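Local coordinates for protein tartrate dehydrogenase/decarboxylase (Pseudomonas putida, PDB 3FLK) that oxidises tartrate to oxaloglycolate with NAD, converts meso-tartrate to D-glycerate and oxidatively decarboxylates D-malate to pyruvate, using magnesium or manganese, at residues R7-P12 with E65-Y70. The protein carries 1 engineered substitution. Residues are numbered along the deposited sequence; the frame is centred on the assembly and turned at random.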
ATOM      1  N   ARG A   7       6.013   3.883  36.516  1.00 24.87           N
ATOM      2  CA  ARG A   7       6.767   2.654  36.301  1.00 24.47           C
ATOM      3  C   ARG A   7       6.699   2.264  34.829  1.00 23.67           C
ATOM      4  O   ARG A   7       5.610   2.125  34.263  1.00 23.49           O
ATOM      5  CB  ARG A   7       6.211   1.517  37.160  1.00 24.75           C
ATOM      6  CG  ARG A   7       6.319   1.724  38.662  1.00 26.13           C
ATOM      7  CD  ARG A   7       5.841   0.479  39.398  1.00 28.25           C
ATOM      8  NE  ARG A   7       6.812  -0.615  39.322  1.00 29.97           N
ATOM      9  CZ  ARG A   7       6.499  -1.909  39.366  1.00 31.24           C
ATOM     10  NH1 ARG A   7       5.233  -2.297  39.467  1.00 31.67           N
ATOM     11  NH2 ARG A   7       7.457  -2.823  39.295  1.00 31.59           N
ATOM     12  N   ILE A   8       7.866   2.087  34.219  1.00 22.69           N
ATOM     13  CA  ILE A   8       7.957   1.781  32.795  1.00 21.83           C
ATOM     14  C   ILE A   8       8.494   0.373  32.571  1.00 21.20           C
ATOM     15  O   ILE A   8       9.571   0.022  33.060  1.00 21.15           O
ATOM     16  CB  ILE A   8       8.892   2.774  32.041  1.00 21.85           C
ATOM     17  CG1 ILE A   8       8.638   4.247  32.431  1.00 22.15           C
ATOM     18  CG2 ILE A   8       8.863   2.516  30.526  1.00 21.66           C
ATOM     19  CD1 ILE A   8       7.202   4.750  32.326  1.00 22.73           C
ATOM     20  N   ALA A   9       7.741  -0.428  31.823  1.00 20.37           N
ATOM     21  CA  ALA A   9       8.210  -1.736  31.394  1.00 19.66           C
ATOM     22  C   ALA A   9       8.950  -1.597  30.065  1.00 19.26           C
ATOM     23  O   ALA A   9       8.336  -1.345  29.025  1.00 19.07           O
ATOM     24  CB  ALA A   9       7.047  -2.707  31.272  1.00 19.58           C
ATOM     25  N   ALA A  10      10.273  -1.736  30.117  1.00 18.71           N
ATOM     26  CA  ALA A  10      11.122  -1.642  28.932  1.00 18.24           C
ATOM     27  C   ALA A  10      11.375  -3.033  28.362  1.00 17.90           C
ATOM     28  O   ALA A  10      11.903  -3.914  29.048  1.00 17.82           O
ATOM     29  CB  ALA A  10      12.436  -0.943  29.268  1.00 18.32           C
ATOM     30  N   ILE A  11      10.973  -3.230  27.108  1.00 17.27           N
ATOM     31  CA  ILE A  11      11.077  -4.530  26.451  1.00 16.94           C
ATOM     32  C   ILE A  11      11.740  -4.343  25.085  1.00 16.59           C
ATOM     33  O   ILE A  11      11.067  -4.005  24.109  1.00 16.56           O
ATOM     34  CB  ILE A  11       9.685  -5.218  26.292  1.00 16.87           C
ATOM     35  CG1 ILE A  11       8.919  -5.228  27.624  1.00 16.91           C
ATOM     36  CG2 ILE A  11       9.843  -6.643  25.736  1.00 17.00           C
ATOM     37  CD1 ILE A  11       7.493  -5.770  27.536  1.00 17.03           C
ATOM     38  N   PRO A  12      13.073  -4.541  25.017  1.00 16.24           N
ATOM     39  CA  PRO A  12      13.807  -4.324  23.765  1.00 15.91           C
ATOM     40  C   PRO A  12      13.408  -5.277  22.629  1.00 15.57           C
ATOM     41  O   PRO A  12      13.321  -4.850  21.476  1.00 15.36           O
ATOM     42  CB  PRO A  12      15.276  -4.530  24.166  1.00 15.99           C
ATOM     43  CG  PRO A  12      15.239  -5.316  25.421  1.00 16.21           C
ATOM     44  CD  PRO A  12      13.959  -4.962  26.118  1.00 16.15           C
ATOM     45  N   GLU A  65      -0.257 -10.367  33.846  1.00 27.80           N
ATOM     46  CA  GLU A  65      -0.205 -10.130  35.284  1.00 28.43           C
ATOM     47  C   GLU A  65       0.988  -9.235  35.632  1.00 28.07           C
ATOM     48  O   GLU A  65       0.867  -8.313  36.442  1.00 28.20           O
ATOM     49  CB  GLU A  65      -0.118 -11.474  36.018  1.00 28.50           C
ATOM     50  CG  GLU A  65       0.023 -11.403  37.533  1.00 29.50           C
ATOM     51  CD  GLU A  65       0.470 -12.732  38.129  1.00 29.74           C
ATOM     52  OE1 GLU A  65      -0.358 -13.670  38.203  1.00 31.51           O
ATOM     53  OE2 GLU A  65       1.655 -12.837  38.523  1.00 31.31           O
ATOM     54  N   GLN A  66       2.128  -9.501  34.999  1.00 27.74           N
ATOM     55  CA  GLN A  66       3.355  -8.747  35.256  1.00 27.47           C
ATOM     56  C   GLN A  66       3.298  -7.317  34.721  1.00 27.26           C
ATOM     57  O   GLN A  66       3.689  -6.377  35.415  1.00 27.25           O
ATOM     58  CB  GLN A  66       4.571  -9.476  34.678  1.00 27.45           C
ATOM     59  CG  GLN A  66       4.872 -10.819  35.335  1.00 27.52           C
ATOM     60  CD  GLN A  66       6.177 -11.428  34.859  1.00 27.42           C
ATOM     61  OE1 GLN A  66       7.230 -10.792  34.911  1.00 27.83           O
ATOM     62  NE2 GLN A  66       6.114 -12.672  34.400  1.00 27.45           N
ATOM     63  N   LEU A  67       2.802  -7.154  33.498  1.00 27.01           N
ATOM     64  CA  LEU A  67       2.809  -5.846  32.839  1.00 26.95           C
ATOM     65  C   LEU A  67       1.713  -4.891  33.313  1.00 26.97           C
ATOM     66  O   LEU A  67       1.840  -3.676  33.147  1.00 26.91           O
ATOM     67  CB  LEU A  67       2.775  -5.998  31.315  1.00 26.86           C
ATOM     68  CG  LEU A  67       3.979  -6.670  30.646  1.00 26.61           C
ATOM     69  CD1 LEU A  67       3.803  -6.636  29.149  1.00 26.33           C
ATOM     70  CD2 LEU A  67       5.303  -6.018  31.043  1.00 26.76           C
ATOM     71  N   LYS A  68       0.649  -5.434  33.905  1.00 27.11           N
ATOM     72  CA  LYS A  68      -0.425  -4.604  34.464  1.00 27.26           C
ATOM     73  C   LYS A  68       0.023  -3.795  35.686  1.00 27.13           C
ATOM     74  O   LYS A  68      -0.646  -2.839  36.085  1.00 27.21           O
ATOM     75  CB  LYS A  68      -1.663  -5.445  34.794  1.00 27.50           C
ATOM     76  CG  LYS A  68      -2.632  -5.588  33.625  1.00 28.07           C
ATOM     77  CD  LYS A  68      -4.037  -5.965  34.091  1.00 29.49           C
ATOM     78  CE  LYS A  68      -4.228  -7.473  34.188  1.00 30.32           C
ATOM     79  NZ  LYS A  68      -4.355  -8.111  32.846  1.00 31.22           N
ATOM     80  N   GLN A  69       1.163  -4.176  36.261  1.00 26.98           N
ATOM     81  CA  GLN A  69       1.757  -3.455  37.388  1.00 26.80           C
ATOM     82  C   GLN A  69       2.521  -2.208  36.928  1.00 26.28           C
ATOM     83  O   GLN A  69       3.040  -1.448  37.752  1.00 26.33           O
ATOM     84  CB  GLN A  69       2.691  -4.372  38.192  1.00 27.11           C
ATOM     85  CG  GLN A  69       2.148  -5.780  38.481  1.00 28.56           C
ATOM     86  CD  GLN A  69       0.732  -5.780  39.038  1.00 30.34           C
ATOM     87  OE1 GLN A  69      -0.175  -6.376  38.450  1.00 31.49           O
ATOM     88  NE2 GLN A  69       0.532  -5.104  40.167  1.00 30.95           N
ATOM     89  N   TYR A  70       2.577  -1.999  35.612  1.00 25.42           N
ATOM     90  CA  TYR A  70       3.311  -0.877  35.030  1.00 24.64           C
ATOM     91  C   TYR A  70       2.383   0.146  34.387  1.00 24.02           C
ATOM     92  O   TYR A  70       1.284  -0.190  33.940  1.00 24.03           O
ATOM     93  CB  TYR A  70       4.354  -1.383  34.025  1.00 24.76           C
ATOM     94  CG  TYR A  70       5.472  -2.159  34.678  1.00 24.77           C
ATOM     95  CD1 TYR A  70       6.657  -1.528  35.048  1.00 24.74           C
ATOM     96  CD2 TYR A  70       5.338  -3.522  34.946  1.00 24.89           C
ATOM     97  CE1 TYR A  70       7.685  -2.234  35.660  1.00 24.99           C
ATOM     98  CE2 TYR A  70       6.358  -4.237  35.561  1.00 25.16           C
ATOM     99  CZ  TYR A  70       7.529  -3.586  35.912  1.00 25.02           C
ATOM    100  OH  TYR A  70       8.543  -4.285  36.518  1.00 25.35           O
TER
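The ring of Y70 sits between R7 and A9 of strand 6-13, where the chain leaving helix 63-67 turns to enter strand 72-77. The two strands are parallel neighbours in the large mixed sheet of the isocitrate/isopropylmalate dehydrogenase fold, joined by a connection that includes helices and strand 39-43. A type I beta turn from L67 to Y70, with Y70 N bonded to L67 O, makes the bend.

Inside, the packing is apolar and close. A9 CB lies under one face of the ring, a CH-pi contact 4.1 Å from its centroid, and also touches L67 CD2 at 3.7 Å. Two residues further along the strand, I11 and L67 meet tip to tip, CD1 to CD1 at 4.1 Å, with I73 and W46 nearby. The buried Y70 is held from outside the two segments as well: its hydroxyl is hydrogen-bonded to D42, and F44 meets the ring nearly at right angles.

Toward solvent the contact is polar and looser. R7 lays its guanidinium over the other face of the ring in a cation-pi contact, CZ 4.2 Å from the centroid, the two planes tilted 30° apart. A bend at chi3 (74°) folds the chain back over Y70 and leaves NH1 2.9 Å from Q69 O, beside the exposed Q69 side chain. A leucine in place of Y70 would probably leave the R7 guanidinium without its aromatic platform and D42 without the phenol's hydrogen bond. R7 NH2 does approach the hydroxyl, but at a poor angle for bonding, 3.3 Å from Y70 OH.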